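Local structure of cellulose 1,4-beta-cellobiosidase (Thermobifida fusca, 4JJJ) at residues L28-S33 / E51-Y56; S18-E23 / H618-Q623; H44-T49 / D151-Y156. The protein probably hydrolyses cellulose chains to release cellobiose, this chain being the glycoside hydrolase family 48 domain of a longer enzyme that also has a carbohydrate-binding module. The protein carries 1 engineered substitution. One frame throughout, in Å; residues are numbered along the deposited sequence.

Contact 1. Residues L28-S33 / E51-Y56; sequences LVPYHS and EAFSYY. With BGC (beta-D-glucopyranose), chain B.
P30 carries the apolar packing. Its CD stands over one face of the F53 ring in a CH-pi contact, 4.1 Å from the centroid, while P30 CG meets A52 CB at 3.9 Å. The small alanine lets the strand approach, and the rigid proline ring offers a compact hydrocarbon surface. V29 CG1 touches F53 CZ, and Y56, its CG anti to the backbone N (chi1 180°), lays its ring beside P30 CD and reaches L28 CB with its OH at 3.6 Å.

Polar links run through water. One water accepts from L28 N and donates to Y56 OH, the oxygens 2.7 Å apart; another bridges H32 ND1 and E51 OE1. In the glycan pocket E51, the predicted proton donor, grips the chain B glucose: O3 donates to OE1 and O4 to OE2 at 2.6 Å. H32 turns its ring edge to this sugar, CE1 lying 3.4 Å from O2, and its NE2 bonds E40.

The axes of residues 28-30 and 51-56, in strand 27-30 and helix 50-67 of the (alpha/alpha)6 fold, make an angle of 121°. Strand 21-24 pairs with the strand; helix 71-83 packs on V29 and F53, helix 620-637 on P30 and Y56.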
# COMPACT_ATOMS: atom_id res chain seq x y z
N LEU A 28 -17.42 7.68 -9.53
CA LEU A 28 -16.09 8.20 -9.80
C LEU A 28 -15.01 7.20 -9.40
O LEU A 28 -15.07 6.62 -8.35
CB LEU A 28 -15.90 9.49 -9.02
CG LEU A 28 -16.89 10.59 -9.29
CD1 LEU A 28 -16.62 11.76 -8.42
CD2 LEU A 28 -16.87 11.02 -10.71
N VAL A 29 -14.04 7.11 -10.27
CA VAL A 29 -12.83 6.30 -10.05
C VAL A 29 -11.62 7.23 -10.13
O VAL A 29 -11.32 7.82 -11.17
CB VAL A 29 -12.72 5.17 -11.09
CG1 VAL A 29 -11.41 4.34 -10.90
CG2 VAL A 29 -13.90 4.27 -11.02
N PRO A 30 -10.91 7.40 -9.00
CA PRO A 30 -9.75 8.29 -9.03
C PRO A 30 -8.59 7.67 -9.78
O PRO A 30 -8.41 6.45 -9.73
CB PRO A 30 -9.34 8.43 -7.55
CG PRO A 30 -9.79 7.13 -6.95
CD PRO A 30 -11.13 6.85 -7.67
N TYR A 31 -7.82 8.48 -10.45
CA TYR A 31 -6.54 8.07 -11.02
C TYR A 31 -5.49 8.15 -9.96
O TYR A 31 -5.61 8.87 -9.00
CB TYR A 31 -6.17 9.02 -12.15
CG TYR A 31 -7.09 9.04 -13.38
CD1 TYR A 31 -7.36 7.87 -14.11
CD2 TYR A 31 -7.59 10.22 -13.84
CE1 TYR A 31 -8.09 7.91 -15.28
CE2 TYR A 31 -8.34 10.25 -15.00
CZ TYR A 31 -8.57 9.10 -15.67
OH TYR A 31 -9.33 9.15 -16.88
N HIS A 32 -4.35 7.47 -10.20
CA HIS A 32 -3.17 7.63 -9.33
C HIS A 32 -2.73 9.09 -9.30
O HIS A 32 -2.44 9.67 -8.28
CB HIS A 32 -2.05 6.71 -9.78
CG HIS A 32 -0.79 6.95 -8.98
ND1 HIS A 32 -0.66 6.50 -7.67
CD2 HIS A 32 0.38 7.53 -9.31
CE1 HIS A 32 0.53 6.84 -7.23
NE2 HIS A 32 1.21 7.43 -8.20
N SER A 33 -2.75 9.69 -10.49
CA SER A 33 -2.38 11.12 -10.65
C SER A 33 -3.00 11.72 -11.86
O SER A 33 -3.39 11.05 -12.80
CB SER A 33 -0.84 11.30 -10.71
OG SER A 33 -0.31 10.52 -11.74
N GLU A 51 -5.07 2.14 -2.67
CA GLU A 51 -4.64 3.29 -1.97
C GLU A 51 -5.50 4.51 -2.34
O GLU A 51 -5.94 5.25 -1.48
CB GLU A 51 -3.13 3.50 -2.27
CG GLU A 51 -2.59 4.89 -1.94
CD GLU A 51 -1.15 4.95 -2.34
OE1 GLU A 51 -0.85 5.47 -3.44
OE2 GLU A 51 -0.28 4.38 -1.59
N ALA A 52 -5.57 4.81 -3.62
CA ALA A 52 -6.36 5.98 -4.06
C ALA A 52 -7.77 5.92 -3.58
O ALA A 52 -8.31 6.93 -3.14
CB ALA A 52 -6.29 6.14 -5.53
N PHE A 53 -8.36 4.72 -3.65
CA PHE A 53 -9.73 4.60 -3.13
C PHE A 53 -9.86 4.85 -1.64
O PHE A 53 -10.73 5.59 -1.23
CB PHE A 53 -10.38 3.23 -3.51
CG PHE A 53 -11.02 3.18 -4.84
CD1 PHE A 53 -12.37 3.60 -5.00
CD2 PHE A 53 -10.37 2.64 -5.96
CE1 PHE A 53 -12.98 3.51 -6.22
CE2 PHE A 53 -11.01 2.64 -7.17
CZ PHE A 53 -12.29 2.96 -7.30
N SER A 54 -8.84 4.44 -0.86
CA SER A 54 -8.87 4.72 0.57
C SER A 54 -8.79 6.19 0.85
O SER A 54 -9.42 6.72 1.76
CB SER A 54 -7.82 3.92 1.32
OG SER A 54 -6.48 4.27 1.05
N TYR A 55 -8.00 6.93 0.04
CA TYR A 55 -7.90 8.35 0.15
C TYR A 55 -9.18 9.09 -0.32
O TYR A 55 -9.55 10.10 0.24
CB TYR A 55 -6.65 8.89 -0.57
CG TYR A 55 -5.42 8.85 0.27
CD1 TYR A 55 -5.08 9.94 1.08
CD2 TYR A 55 -4.56 7.75 0.26
CE1 TYR A 55 -3.94 9.90 1.83
CE2 TYR A 55 -3.41 7.70 1.09
CZ TYR A 55 -3.08 8.76 1.83
OH TYR A 55 -1.95 8.81 2.60
N TYR A 56 -9.86 8.52 -1.31
CA TYR A 56 -11.13 9.05 -1.80
C TYR A 56 -12.14 8.98 -0.67
O TYR A 56 -12.83 9.96 -0.36
CB TYR A 56 -11.56 8.29 -3.02
CG TYR A 56 -12.86 8.66 -3.71
CD1 TYR A 56 -13.52 9.88 -3.50
CD2 TYR A 56 -13.45 7.71 -4.58
CE1 TYR A 56 -14.75 10.14 -4.16
CE2 TYR A 56 -14.66 7.96 -5.23
CZ TYR A 56 -15.27 9.16 -4.94
OH TYR A 56 -16.56 9.33 -5.53
C2 BGC B . 3.50 6.29 -4.36
C3 BGC B . 2.49 5.52 -3.51
C4 BGC B . 3.19 4.37 -2.74
C5 BGC B . 4.49 4.85 -2.03
C6 BGC B . 5.24 3.68 -1.44
C1 BGC B . 4.69 6.74 -3.54
O2 BGC B . 2.88 7.45 -4.90
O3 BGC B . 1.45 5.04 -4.40
O4 BGC B . 2.26 3.82 -1.79
O5 BGC B . 5.29 5.55 -2.99
O6 BGC B . 5.56 2.74 -2.45
O HOH W 1 -18.38 7.73 -6.77
O HOH W 2 -2.40 5.76 -5.65

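Contact 2. Residues S18-E23 / H618-Q623; sequences SGYFRE and HRFWAQ. With GLC (alpha-D-glucopyranose), chain C; BGC (beta-D-glucopyranose), chain D; BGC (beta-D-glucopyranose), chain B.
F620 points its ring edge at the face of F21 in an offset edge-to-face pair, the planes 73° apart and the centroids 5.2 Å from each other. The closest atoms are F620 CE1 and F21 CZ, at 3.5 Å. The contact joins strand 21-24, half of a two-stranded antiparallel sheet, to the start of helix 620-637 in the (alpha/alpha)6 fold of family 48. With CG anti to its own nitrogen (chi1 -175°), F620 reaches from the helix to both aromatic neighbours: the edge of its ring also meets Y20, CD1 to CD1.

Y20 suits its place because its ring can pack against carbon atoms while its hydroxyl still finds a partner. Its OH sits 3.2 Å from Q623 CG and 3.5 Å from H618 CB, and its hydrogen bond goes to I539 O. The Q623 amide, nearly parallel to the tyrosine ring, is held by I541 and Q9, while both H618 ring nitrogens are taken by E35 and D537.

R619 occupies the N-cap position, and its extended side chain runs into the glycan pocket. The terminal glucose, modelled as overlapping alpha and beta forms, sets C6 over one face of the guanidinium, whose NH2 forms salt bridges with E40 and E545. With a leucine in its place, these two carboxylates would probably lose their shared positive partner, and C6 the flat group it rests on.

W621, whose chi1 of 77° tucks CG between the backbone N and the carbonyl carbon, presents its indole edge to the sugars. NE1 donates almost straight, and in the ring plane, to O2 of the chain B glucose at 3.0 Å.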
# COMPACT_ATOMS: atom_id res chain seq x y z
N SER A 18 -10.25 19.46 -13.52
CA SER A 18 -8.96 19.16 -12.97
C SER A 18 -8.42 17.79 -13.44
O SER A 18 -7.19 17.58 -13.42
CB SER A 18 -8.99 19.14 -11.44
OG SER A 18 -9.33 20.43 -10.93
N GLY A 19 -9.28 16.85 -13.71
CA GLY A 19 -8.86 15.57 -14.23
C GLY A 19 -8.40 14.53 -13.23
O GLY A 19 -7.70 13.62 -13.65
N TYR A 20 -8.85 14.59 -11.97
CA TYR A 20 -8.45 13.57 -10.97
C TYR A 20 -9.15 12.20 -11.15
O TYR A 20 -8.71 11.22 -10.54
CB TYR A 20 -8.64 14.09 -9.56
CG TYR A 20 -7.63 15.11 -9.11
CD1 TYR A 20 -6.38 14.73 -8.65
CD2 TYR A 20 -7.90 16.48 -9.18
CE1 TYR A 20 -5.44 15.63 -8.28
CE2 TYR A 20 -6.99 17.41 -8.75
CZ TYR A 20 -5.76 17.02 -8.30
OH TYR A 20 -4.88 17.96 -7.92
N PHE A 21 -10.32 12.16 -11.79
CA PHE A 21 -11.16 11.01 -11.83
C PHE A 21 -11.64 10.67 -13.24
O PHE A 21 -11.67 11.55 -14.12
CB PHE A 21 -12.42 11.15 -11.03
CG PHE A 21 -12.31 11.45 -9.55
CD1 PHE A 21 -12.49 10.46 -8.59
CD2 PHE A 21 -12.22 12.79 -9.10
CE1 PHE A 21 -12.49 10.72 -7.25
CE2 PHE A 21 -12.23 13.03 -7.75
CZ PHE A 21 -12.33 12.04 -6.77
N ARG A 22 -12.05 9.42 -13.43
CA ARG A 22 -12.90 9.04 -14.58
C ARG A 22 -14.26 8.63 -14.04
O ARG A 22 -14.35 7.88 -13.06
CB ARG A 22 -12.26 7.93 -15.37
CG ARG A 22 -13.14 7.48 -16.53
CD ARG A 22 -12.32 6.59 -17.49
NE ARG A 22 -13.12 6.13 -18.63
CZ ARG A 22 -12.59 5.78 -19.79
NH1 ARG A 22 -11.30 5.90 -19.97
NH2 ARG A 22 -13.35 5.33 -20.81
N GLU A 23 -15.34 9.09 -14.70
CA GLU A 23 -16.67 8.80 -14.29
C GLU A 23 -17.17 7.65 -15.15
O GLU A 23 -16.99 7.64 -16.38
CB GLU A 23 -17.57 10.02 -14.57
CG GLU A 23 -18.93 9.77 -13.93
CD GLU A 23 -19.82 10.98 -13.97
OE1 GLU A 23 -19.38 12.09 -13.56
OE2 GLU A 23 -21.00 10.76 -14.33
N HIS A 618 0.39 16.13 -9.49
CA HIS A 618 -0.86 16.13 -8.68
C HIS A 618 -1.25 14.66 -8.52
O HIS A 618 -2.13 14.11 -9.19
CB HIS A 618 -1.89 16.96 -9.41
CG HIS A 618 -1.43 18.36 -9.61
ND1 HIS A 618 -0.72 18.70 -10.72
CD2 HIS A 618 -1.51 19.51 -8.87
CE1 HIS A 618 -0.36 19.96 -10.67
NE2 HIS A 618 -0.86 20.49 -9.58
N ARG A 619 -0.64 13.97 -7.54
CA ARG A 619 -0.96 12.62 -7.10
C ARG A 619 -2.23 12.70 -6.28
O ARG A 619 -2.33 13.49 -5.39
CB ARG A 619 0.14 12.01 -6.26
CG ARG A 619 1.45 11.78 -7.07
CD ARG A 619 2.53 11.33 -6.04
NE ARG A 619 3.80 11.05 -6.73
CZ ARG A 619 4.72 11.95 -7.02
NH1 ARG A 619 4.56 13.21 -6.72
NH2 ARG A 619 5.82 11.53 -7.61
N PHE A 620 -3.17 11.85 -6.61
CA PHE A 620 -4.48 11.87 -5.88
C PHE A 620 -4.33 11.80 -4.36
O PHE A 620 -4.88 12.62 -3.61
CB PHE A 620 -5.38 10.80 -6.40
CG PHE A 620 -6.77 10.83 -5.79
CD1 PHE A 620 -7.71 11.80 -6.21
CD2 PHE A 620 -7.17 9.97 -4.78
CE1 PHE A 620 -8.98 11.87 -5.67
CE2 PHE A 620 -8.45 10.06 -4.23
CZ PHE A 620 -9.36 11.01 -4.67
N TRP A 621 -3.58 10.83 -3.91
CA TRP A 621 -3.41 10.59 -2.49
C TRP A 621 -2.80 11.82 -1.87
O TRP A 621 -3.16 12.18 -0.78
CB TRP A 621 -2.64 9.35 -2.23
CG TRP A 621 -1.12 9.34 -2.40
CD1 TRP A 621 -0.43 8.81 -3.42
CD2 TRP A 621 -0.10 9.91 -1.51
NE1 TRP A 621 0.90 8.95 -3.23
CE2 TRP A 621 1.14 9.59 -2.05
CE3 TRP A 621 -0.15 10.53 -0.26
CZ2 TRP A 621 2.32 9.91 -1.43
CZ3 TRP A 621 1.00 10.84 0.36
CH2 TRP A 621 2.26 10.54 -0.23
N ALA A 622 -1.85 12.46 -2.51
CA ALA A 622 -1.13 13.60 -1.93
C ALA A 622 -2.08 14.79 -1.82
O ALA A 622 -2.03 15.58 -0.88
CB ALA A 622 0.11 13.94 -2.76
N GLN A 623 -2.87 15.02 -2.90
CA GLN A 623 -3.80 16.14 -2.88
C GLN A 623 -4.84 15.95 -1.81
O GLN A 623 -5.24 16.92 -1.15
CB GLN A 623 -4.41 16.34 -4.27
CG GLN A 623 -3.37 16.63 -5.38
CD GLN A 623 -2.54 17.87 -5.05
OE1 GLN A 623 -3.09 18.96 -4.79
NE2 GLN A 623 -1.24 17.75 -5.03
C1 GLC C . 8.90 9.84 -4.41
C2 GLC C . 9.12 8.49 -3.85
C3 GLC C . 7.98 7.53 -4.26
C4 GLC C . 6.62 8.10 -3.85
C5 GLC C . 6.55 9.52 -4.40
C6 GLC C . 5.33 10.31 -4.02
O1 GLC C . 8.93 9.60 -5.76
O2 GLC C . 10.35 7.91 -4.48
O3 GLC C . 8.20 6.22 -3.77
O4 GLC C . 5.56 7.34 -4.47
O5 GLC C . 7.65 10.29 -3.92
O6 GLC C . 5.34 10.49 -2.65
C2 BGC D . 9.14 8.24 -3.40
C3 BGC D . 8.01 7.33 -3.86
C4 BGC D . 6.65 8.05 -3.75
C5 BGC D . 6.62 9.49 -4.30
C6 BGC D . 5.38 10.27 -3.88
C1 BGC D . 9.04 9.60 -4.04
O1 BGC D . 10.12 10.41 -3.47
O2 BGC D . 10.37 7.53 -3.77
O3 BGC D . 7.99 6.12 -3.10
O4 BGC D . 5.62 7.33 -4.42
O5 BGC D . 7.75 10.22 -3.82
O6 BGC D . 5.32 10.50 -2.50
C2 BGC B . 3.50 6.29 -4.36
C3 BGC B . 2.49 5.52 -3.51
C4 BGC B . 3.19 4.37 -2.74
C5 BGC B . 4.49 4.85 -2.03
C6 BGC B . 5.24 3.68 -1.44
C1 BGC B . 4.69 6.74 -3.54
O2 BGC B . 2.88 7.45 -4.90
O3 BGC B . 1.45 5.04 -4.40
O4 BGC B . 2.26 3.82 -1.79
O5 BGC B . 5.29 5.55 -2.99
O6 BGC B . 5.56 2.74 -2.45

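Contact 3. Residues H44-T49 / D151-Y156; sequences HGHQTT and DVDNVY. With ZN (zinc ion), chain E.
H46 and D153 come together on a zinc ion, beside the point where strand 47-49 pairs with strand 149-151 in an antiparallel sheet. Following H46 outward, CB lies 3.6 Å from D153 OD2. CG, anti to the carbonyl carbon (chi1 -70°), swings the ring toward D153 and is within van der Waals distance of the same oxygen, and ND1 binds the zinc at 2.1 Å. ND1 and OD2 are only 2.9 Å apart because they share the metal, not a proton. CE1 flanks the zinc, and NE2, at the far side of the ring, bonds V34 O. Imidazole and carboxylate planes are almost perpendicular. Each group gives the ion one atom, ND1 and OD2; two waters complete the four ligands. The other D153 oxygen, OD1, is held by R22 and by the hydroxyl of Y31, whose ring stacks on H46; this second shell steadies the carboxylate.

The backbone closes the same corner. Q47 and D151 form a non-hydrogen-bonded pair, and V152 N donates to H46 O at 3.1 Å. H44 begins the type I turn that presents H46. H44 ND1 accepts from H46 N, and V155 CG1 sits over the centre of the H44 ring, 4.0 Å from the centroid. Branched V152 packs tightly against T48, their CG2 atoms 3.4 Å apart. The extended Q47 side chain brings NE2 to 3.3 Å from Y156 CE1, with amide and ring planes only 20° apart, while OE1 takes D43 N.

Aspartate suits position 151 because two oxygens on a short stem can hold the loop that folds back over it. D151 OD1 accepts from V155 N. The syn lone pair of D151 OD2 accepts from Y156 N at 2.8 Å and 163°.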
# COMPACT_ATOMS: atom_id res chain seq x y z
N HIS A 44 1.89 3.81 -14.36
CA HIS A 44 1.19 4.75 -15.23
C HIS A 44 0.25 5.56 -14.40
O HIS A 44 -0.39 4.98 -13.48
CB HIS A 44 0.47 4.04 -16.38
CG HIS A 44 -0.05 4.95 -17.43
ND1 HIS A 44 -1.29 5.59 -17.37
CD2 HIS A 44 0.55 5.43 -18.55
CE1 HIS A 44 -1.44 6.38 -18.43
NE2 HIS A 44 -0.34 6.28 -19.17
N GLY A 45 0.13 6.87 -14.69
CA GLY A 45 -0.68 7.79 -13.87
C GLY A 45 -2.12 7.47 -13.87
O GLY A 45 -2.83 7.89 -12.94
N HIS A 46 -2.65 6.87 -14.96
CA HIS A 46 -4.05 6.58 -15.00
C HIS A 46 -4.34 5.10 -14.82
O HIS A 46 -5.47 4.67 -15.00
CB HIS A 46 -4.67 7.11 -16.28
CG HIS A 46 -4.74 8.60 -16.33
ND1 HIS A 46 -5.31 9.33 -17.36
CD2 HIS A 46 -4.29 9.52 -15.44
CE1 HIS A 46 -5.20 10.62 -17.09
NE2 HIS A 46 -4.61 10.76 -15.92
N GLN A 47 -3.38 4.37 -14.21
CA GLN A 47 -3.76 3.32 -13.37
C GLN A 47 -4.40 3.93 -12.17
O GLN A 47 -4.27 5.10 -11.95
CB GLN A 47 -2.53 2.48 -12.96
CG GLN A 47 -1.98 1.65 -14.13
CD GLN A 47 -0.63 1.07 -13.88
OE1 GLN A 47 0.13 1.52 -13.00
NE2 GLN A 47 -0.26 0.05 -14.66
N THR A 48 -4.99 3.14 -11.30
CA THR A 48 -5.28 3.55 -9.95
C THR A 48 -5.13 2.36 -9.01
O THR A 48 -4.74 1.24 -9.39
CB THR A 48 -6.67 4.17 -9.77
OG1 THR A 48 -6.61 5.00 -8.57
CG2 THR A 48 -7.81 3.23 -9.73
N THR A 49 -5.36 2.64 -7.76
CA THR A 49 -4.93 1.79 -6.67
C THR A 49 -5.97 1.73 -5.60
O THR A 49 -6.78 2.69 -5.42
CB THR A 49 -3.64 2.32 -5.98
OG1 THR A 49 -3.86 3.65 -5.54
CG2 THR A 49 -2.52 2.31 -7.01
N ASP A 151 -6.38 -0.53 -14.17
CA ASP A 151 -6.04 0.29 -15.31
C ASP A 151 -7.30 1.07 -15.72
O ASP A 151 -8.14 0.48 -16.32
CB ASP A 151 -5.53 -0.59 -16.44
CG ASP A 151 -5.13 0.17 -17.67
OD1 ASP A 151 -5.20 1.43 -17.74
OD2 ASP A 151 -4.52 -0.50 -18.60
N VAL A 152 -7.41 2.30 -15.25
CA VAL A 152 -8.68 3.06 -15.35
C VAL A 152 -9.08 3.44 -16.81
O VAL A 152 -10.22 3.33 -17.14
CB VAL A 152 -8.59 4.30 -14.44
CG1 VAL A 152 -9.99 5.02 -14.48
CG2 VAL A 152 -8.31 3.92 -13.02
N ASP A 153 -8.11 3.88 -17.60
CA ASP A 153 -8.35 4.24 -19.01
C ASP A 153 -8.06 3.08 -19.95
O ASP A 153 -8.11 3.25 -21.17
CB ASP A 153 -7.50 5.43 -19.36
CG ASP A 153 -8.05 6.76 -18.75
OD1 ASP A 153 -9.18 6.76 -18.26
OD2 ASP A 153 -7.25 7.70 -18.77
N ASN A 154 -7.71 1.90 -19.45
CA ASN A 154 -7.37 0.77 -20.32
C ASN A 154 -6.21 1.08 -21.22
O ASN A 154 -6.18 0.73 -22.39
CB ASN A 154 -8.59 0.26 -21.13
CG ASN A 154 -8.51 -1.25 -21.45
OD1 ASN A 154 -8.08 -2.06 -20.62
ND2 ASN A 154 -9.04 -1.66 -22.63
N VAL A 155 -5.20 1.74 -20.66
CA VAL A 155 -4.05 2.07 -21.46
C VAL A 155 -3.31 0.85 -21.92
O VAL A 155 -2.78 0.86 -23.05
CB VAL A 155 -3.16 3.09 -20.79
CG1 VAL A 155 -2.40 2.47 -19.70
CG2 VAL A 155 -2.36 3.75 -21.84
N TYR A 156 -3.38 -0.22 -21.17
CA TYR A 156 -2.71 -1.46 -21.55
C TYR A 156 -3.55 -2.38 -22.47
O TYR A 156 -3.00 -3.33 -23.03
CB TYR A 156 -2.23 -2.31 -20.29
CG TYR A 156 -1.01 -1.77 -19.62
CD1 TYR A 156 -1.08 -0.79 -18.61
CD2 TYR A 156 0.27 -2.19 -20.01
CE1 TYR A 156 0.01 -0.26 -17.98
CE2 TYR A 156 1.39 -1.73 -19.38
CZ TYR A 156 1.28 -0.76 -18.36
OH TYR A 156 2.38 -0.27 -17.75
ZN ZN E . -5.83 8.50 -19.23
O HOH W 3 -5.09 4.04 -17.86
O HOH W 4 -5.82 10.36 -20.33
O HOH W 5 -4.41 7.33 -20.19

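The three contacts form one buried cluster on the same side of the chain's centre: contact 1 lies about 7 Å from contact 2 and 11 Å from contact 3, centre to centre, and contacts 2 and 3 are about 12 Å apart. Along the chain, contacts 1 and 3 alternate their segments, and contact 2 encloses both by bringing residues 618-623 back to 18-23. Strands 21-24 and 27-30 share a sheet, linking contacts 1 and 2, while strand 47-49 of contact 3 runs straight into the helix of contact 1. The N-terminal strands thus join the zinc site to the sugar pocket, where contacts 1 and 2 meet one glucose.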